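Local coordinates for protein CD160 antigen (Homo sapiens, PDB 6NGG) that acts as an immune-cell receptor for MHC class I molecules and TNFRSF14 (HVEM), delivering stimulatory or inhibitory signals that regulate cell activation and differentiation, at residues E27-V32 with L54-G59; L15-T20 with G83-C88. The protein carries 1 engineered substitution. All coordinates share one frame; numbering follows the deposited sequence.

Contact 1. Residues E27-V32 with L54-G59; sequences EAEGFV and LKRDPG
Ala28 and Arg56 mark the nearest passage of two backbones, with 7.9 Å between their CA atoms, so the meeting is made by side chains and not by strand pairing. The setting is one end of a V-type immunoglobulin domain: 27-32 ends the connection from strand 14-22 in one sheet to strand 31-37 in the other and includes the first residues of the latter. Residues 54-59 belong to the long connection that leaves strand 50-52 for strand 67-74 in the opposite sheet. Such neighbouring loops illustrate how a long arginine can bridge a gap that backbones leave between them. Arg56 sets out with CG anti to its carbonyl carbon (chi1 -57°) and bends at chi3, which turns the guanidinium across the methyl of Ala28. Ala28 CB stands over one face of the group, toward its rim, 3.6 Å from Arg56 CZ. Its distance to Arg56 CD, 3.2 Å from Ala28 CB, is unusually short for two carbons and marks a strained or imprecisely placed spot. The outer nitrogens donate to strand 67-74, NH1 to Ser68 OG and NH2 to Ser67 O, and two grips of this kind would fix the rotation of the plane beneath the methyl. Glu29, an exposed residue, comes in alongside. Its chain, bent at chi2 (80°), runs past Arg56 in the opposite direction, so that the carboxylate meets the aliphatic part of the arginine and not its charged end, with the two planes 65° apart. The opposite charges, 5.3 Å apart from Glu29 OE2 to Arg56 NE, may still attract weakly, although the groups form no salt bridge. The same carboxylate oxygen ends its approach beside a methylene, with Glu29 OE2 3.7 Å from Arg56 CG.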
loop_
_atom_site.group_PDB
_atom_site.type_symbol
_atom_site.label_atom_id
_atom_site.label_comp_id
_atom_site.label_asym_id
_atom_site.label_seq_id
_atom_site.Cartn_x
_atom_site.Cartn_y
_atom_site.Cartn_z
ATOM N N GLU A 27 3.748 -16.671 -8.922
ATOM C CA GLU A 27 2.548 -16.407 -8.126
ATOM C C GLU A 27 2.345 -14.885 -8.087
ATOM O O GLU A 27 1.982 -14.315 -7.059
ATOM C CB GLU A 27 2.660 -16.999 -6.693
ATOM C CG GLU A 27 2.817 -18.536 -6.542
ATOM C CD GLU A 27 2.781 -19.016 -5.052
ATOM O OE1 GLU A 27 2.344 -18.267 -4.141
ATOM O OE2 GLU A 27 3.154 -20.171 -4.728
ATOM N N ALA A 28 2.565 -14.256 -9.231
ATOM C CA ALA A 28 2.447 -12.802 -9.377
ATOM C C ALA A 28 1.026 -12.317 -9.655
ATOM O O ALA A 28 0.766 -11.096 -9.647
ATOM C CB ALA A 28 3.347 -12.334 -10.483
ATOM N N GLU A 29 0.101 -13.262 -9.883
ATOM C CA GLU A 29 -1.166 -12.920 -10.475
ATOM C C GLU A 29 -2.248 -13.177 -9.481
ATOM O O GLU A 29 -2.090 -13.992 -8.601
ATOM C CB GLU A 29 -1.402 -13.802 -11.708
ATOM C CG GLU A 29 -1.965 -13.024 -12.861
ATOM C CD GLU A 29 -0.888 -12.253 -13.587
ATOM O OE1 GLU A 29 0.006 -12.911 -14.175
ATOM O OE2 GLU A 29 -0.947 -11.004 -13.563
ATOM N N GLY A 30 -3.349 -12.469 -9.621
ATOM C CA GLY A 30 -4.596 -12.887 -9.030
ATOM C C GLY A 30 -4.791 -12.325 -7.623
ATOM O O GLY A 30 -5.592 -12.850 -6.862
ATOM N N PHE A 31 -4.087 -11.259 -7.267
ATOM C CA PHE A 31 -4.357 -10.583 -5.975
ATOM C C PHE A 31 -4.556 -9.091 -6.244
ATOM O O PHE A 31 -4.049 -8.562 -7.218
ATOM C CB PHE A 31 -3.264 -10.802 -4.890
ATOM C CG PHE A 31 -1.892 -10.394 -5.302
ATOM C CD1 PHE A 31 -1.462 -9.035 -5.202
ATOM C CD2 PHE A 31 -1.010 -11.339 -5.790
ATOM C CE1 PHE A 31 -0.216 -8.657 -5.588
ATOM C CE2 PHE A 31 0.275 -10.937 -6.190
ATOM C CZ PHE A 31 0.679 -9.587 -6.072
ATOM N N VAL A 32 -5.316 -8.445 -5.376
ATOM C CA VAL A 32 -5.451 -6.995 -5.332
ATOM C C VAL A 32 -4.753 -6.473 -4.087
ATOM O O VAL A 32 -4.824 -7.065 -3.013
ATOM C CB VAL A 32 -6.939 -6.564 -5.383
ATOM C CG1 VAL A 32 -7.734 -7.136 -4.206
ATOM C CG2 VAL A 32 -7.099 -5.063 -5.449
ATOM N N LEU A 54 -2.248 -5.540 -10.714
ATOM C CA LEU A 54 -1.183 -5.143 -11.597
ATOM C C LEU A 54 -1.089 -6.108 -12.769
ATOM O O LEU A 54 -1.060 -7.325 -12.585
ATOM C CB LEU A 54 0.103 -5.128 -10.758
ATOM C CG LEU A 54 1.260 -4.216 -11.119
ATOM C CD1 LEU A 54 0.877 -2.769 -11.402
ATOM C CD2 LEU A 54 2.295 -4.351 -9.998
ATOM N N LYS A 55 -1.017 -5.597 -13.988
ATOM C CA LYS A 55 -0.777 -6.501 -15.097
ATOM C C LYS A 55 0.707 -6.491 -15.384
ATOM O O LYS A 55 1.363 -5.432 -15.280
ATOM C CB LYS A 55 -1.642 -6.146 -16.304
ATOM C CG LYS A 55 -1.244 -4.901 -17.090
ATOM C CD LYS A 55 -2.387 -4.452 -18.004
ATOM C CE LYS A 55 -3.763 -4.418 -17.297
ATOM N NZ LYS A 55 -4.880 -3.936 -18.147
ATOM N N ARG A 56 1.237 -7.657 -15.738
ATOM C CA ARG A 56 2.692 -7.948 -15.630
ATOM C C ARG A 56 3.508 -7.936 -16.919
ATOM O O ARG A 56 4.602 -8.445 -16.987
ATOM C CB ARG A 56 2.855 -9.238 -14.890
ATOM C CG ARG A 56 2.141 -9.046 -13.523
ATOM C CD ARG A 56 2.691 -9.960 -12.551
ATOM N NE ARG A 56 3.973 -9.584 -12.035
ATOM C CZ ARG A 56 4.191 -8.832 -10.942
ATOM N NH1 ARG A 56 3.176 -8.232 -10.317
ATOM N NH2 ARG A 56 5.404 -8.639 -10.516
ATOM N N ASP A 57 3.043 -7.187 -17.865
ATOM C CA ASP A 57 3.806 -6.941 -19.040
ATOM C C ASP A 57 5.049 -6.069 -18.697
ATOM O O ASP A 57 5.083 -5.335 -17.647
ATOM C CB ASP A 57 2.883 -6.268 -20.042
ATOM C CG ASP A 57 1.612 -7.071 -20.244
ATOM O OD1 ASP A 57 1.759 -8.324 -20.233
ATOM O OD2 ASP A 57 0.489 -6.462 -20.259
ATOM N N PRO A 58 6.076 -6.136 -19.591
ATOM C CA PRO A 58 7.163 -5.182 -19.454
ATOM C C PRO A 58 6.701 -3.739 -19.774
ATOM O O PRO A 58 5.697 -3.489 -20.459
ATOM C CB PRO A 58 8.200 -5.705 -20.460
ATOM C CG PRO A 58 7.384 -6.351 -21.559
ATOM C CD PRO A 58 6.162 -6.920 -20.854
ATOM N N GLY A 59 7.401 -2.789 -19.211
ATOM C CA GLY A 59 7.029 -1.416 -19.367
ATOM C C GLY A 59 5.977 -0.884 -18.421
ATOM O O GLY A 59 5.506 0.201 -18.642
#

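Contact 2. Residues L15-T20 with G83-C88; sequences LNLICT and GTYQCC
The ring of Tyr85 carries the methyl CD1 of Leu17 over one face, a CH-pi contact with CD1 4.0 Å from the ring centroid and only 18° off the normal. The methyl is displaced toward the CD2-CE2 side, where Leu17 CD1 comes within 3.8 Å of Tyr85 CE2, and the two side chains cross at about a right angle. At the far end of the ring the hydroxyl donates to His81 O, four residues earlier: this is the tyrosine corner of Greek-key sandwiches, here in an immunoglobulin domain, a bond that would restrain the ring's position. Side chains of Ile105 and Lys37 also touch Tyr85.

Two residues further along each strand comes the disulfide that pins the sheets of an immunoglobulin domain together. The strands 15-20 and 83-88 lie in different sheets, run in roughly the same direction at 31°, and approach to 7.5 Å between axes. Cys19 and Cys87 sit directly across from each other, their CA atoms 5.7 Å apart, and both aim their side chains inward. Each SG lies anti to its own carbonyl carbon, which brings the sulfurs together between the sheets. The bridge is buried, with Leu35 against Cys19 and with Ile4 and Ser6 against Cys87. It lies beside the leucine-tyrosine contact: Cys19 SG and Cys87 SG are bonded at 2.0 Å, with a left-handed twist of -82° about the S-S bond.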
loop_
_atom_site.group_PDB
_atom_site.type_symbol
_atom_site.label_atom_id
_atom_site.label_comp_id
_atom_site.label_asym_id
_atom_site.label_seq_id
_atom_site.Cartn_x
_atom_site.Cartn_y
_atom_site.Cartn_z
ATOM N N LEU A 15 4.420 13.312 -0.487
ATOM C CA LEU A 15 4.704 12.102 0.295
ATOM C C LEU A 15 4.137 10.903 -0.439
ATOM O O LEU A 15 2.942 10.895 -0.850
ATOM C CB LEU A 15 3.996 12.185 1.613
ATOM C CG LEU A 15 4.182 10.979 2.572
ATOM C CD1 LEU A 15 5.598 10.680 2.887
ATOM C CD2 LEU A 15 3.385 11.276 3.829
ATOM N N ASN A 16 4.972 9.907 -0.657
ATOM C CA ASN A 16 4.499 8.691 -1.301
ATOM C C ASN A 16 4.417 7.525 -0.306
ATOM O O ASN A 16 5.430 7.235 0.361
ATOM C CB ASN A 16 5.480 8.337 -2.423
ATOM C CG ASN A 16 5.747 9.484 -3.355
ATOM O OD1 ASN A 16 4.843 9.997 -3.977
ATOM N ND2 ASN A 16 7.031 9.917 -3.426
ATOM N N LEU A 17 3.293 6.845 -0.216
ATOM C CA LEU A 17 3.126 5.717 0.706
ATOM C C LEU A 17 3.156 4.477 -0.162
ATOM O O LEU A 17 2.409 4.386 -1.154
ATOM C CB LEU A 17 1.826 5.816 1.483
ATOM C CG LEU A 17 1.663 7.050 2.385
ATOM C CD1 LEU A 17 0.336 7.026 3.160
ATOM C CD2 LEU A 17 2.845 7.281 3.300
ATOM N N ILE A 18 4.035 3.544 0.164
ATOM C CA ILE A 18 4.366 2.403 -0.705
ATOM C C ILE A 18 4.096 1.043 -0.024
ATOM O O ILE A 18 4.610 0.727 1.038
ATOM C CB ILE A 18 5.804 2.509 -1.204
ATOM C CG1 ILE A 18 6.078 3.938 -1.804
ATOM C CG2 ILE A 18 6.146 1.400 -2.173
ATOM C CD1 ILE A 18 7.525 4.344 -1.895
ATOM N N CYS A 19 3.298 0.228 -0.682
ATOM C CA CYS A 19 3.012 -1.138 -0.265
ATOM C C CYS A 19 3.621 -2.137 -1.293
ATOM O O CYS A 19 3.436 -1.930 -2.481
ATOM C CB CYS A 19 1.547 -1.343 -0.281
ATOM S SG CYS A 19 0.522 -0.261 0.741
ATOM N N THR A 20 4.304 -3.183 -0.806
ATOM C CA THR A 20 5.024 -4.135 -1.649
ATOM C C THR A 20 4.697 -5.523 -1.199
ATOM O O THR A 20 4.900 -5.883 -0.015
ATOM C CB THR A 20 6.525 -3.915 -1.608
ATOM O OG1 THR A 20 6.759 -2.571 -1.820
ATOM C CG2 THR A 20 7.227 -4.699 -2.686
ATOM N N GLY A 83 -3.312 10.126 10.542
ATOM C CA GLY A 83 -3.970 8.897 11.022
ATOM C C GLY A 83 -3.103 7.680 10.835
ATOM O O GLY A 83 -1.916 7.811 10.524
ATOM N N THR A 84 -3.748 6.504 10.877
ATOM C CA THR A 84 -3.101 5.228 10.963
ATOM C C THR A 84 -3.442 4.493 9.657
ATOM O O THR A 84 -4.624 4.517 9.230
ATOM C CB THR A 84 -3.565 4.429 12.212
ATOM O OG1 THR A 84 -3.005 5.029 13.393
ATOM C CG2 THR A 84 -3.018 3.012 12.182
ATOM N N TYR A 85 -2.408 4.003 8.997
ATOM C CA TYR A 85 -2.546 3.369 7.710
ATOM C C TYR A 85 -2.095 1.902 7.736
ATOM O O TYR A 85 -1.295 1.494 8.547
ATOM C CB TYR A 85 -1.673 4.107 6.682
ATOM C CG TYR A 85 -2.060 5.536 6.344
ATOM C CD1 TYR A 85 -1.722 6.618 7.202
ATOM C CD2 TYR A 85 -2.749 5.836 5.195
ATOM C CE1 TYR A 85 -2.041 7.929 6.863
ATOM C CE2 TYR A 85 -3.053 7.162 4.841
ATOM C CZ TYR A 85 -2.735 8.206 5.721
ATOM O OH TYR A 85 -3.043 9.529 5.411
ATOM N N GLN A 86 -2.594 1.140 6.786
ATOM C CA GLN A 86 -2.217 -0.248 6.618
ATOM C C GLN A 86 -2.342 -0.634 5.170
ATOM O O GLN A 86 -3.362 -0.341 4.527
ATOM C CB GLN A 86 -3.106 -1.145 7.479
ATOM C CG GLN A 86 -2.586 -2.577 7.532
ATOM C CD GLN A 86 -3.415 -3.538 8.362
ATOM O OE1 GLN A 86 -2.820 -4.404 9.038
ATOM N NE2 GLN A 86 -4.740 -3.428 8.335
ATOM N N CYS A 87 -1.289 -1.285 4.702
ATOM C CA CYS A 87 -1.229 -1.973 3.394
ATOM C C CYS A 87 -1.843 -3.373 3.555
ATOM O O CYS A 87 -1.460 -4.125 4.476
ATOM C CB CYS A 87 0.230 -2.176 2.965
ATOM S SG CYS A 87 1.169 -0.645 2.603
ATOM N N CYS A 88 -2.702 -3.765 2.601
ATOM C CA CYS A 88 -3.272 -5.093 2.574
ATOM C C CYS A 88 -3.294 -5.684 1.168
ATOM O O CYS A 88 -3.170 -4.980 0.163
ATOM C CB CYS A 88 -4.695 -5.002 3.171
ATOM S SG CYS A 88 -4.620 -4.609 4.959
#

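In the fold
After strand 3-11 the chain lays down strand 14-22, whose partner in contact 2 arrives only with strand 83-91; 62 residues separate 15-20 from 83-88. Within that long excursion it turns through 27-32 into strand 31-37, passes along strand 50-52 and enters 54-59, where contact 1 closes a shorter loop of 21 residues. The closures are therefore nested and do not cross. Contact 2 joins the two sheets at the heart of the sandwich, while contact 1 lies at the surface, tying together loops at one end. Their centres are about 20 Å apart, yet both reach the same sheet, in which strands 31-37 and 83-91 are neighbours.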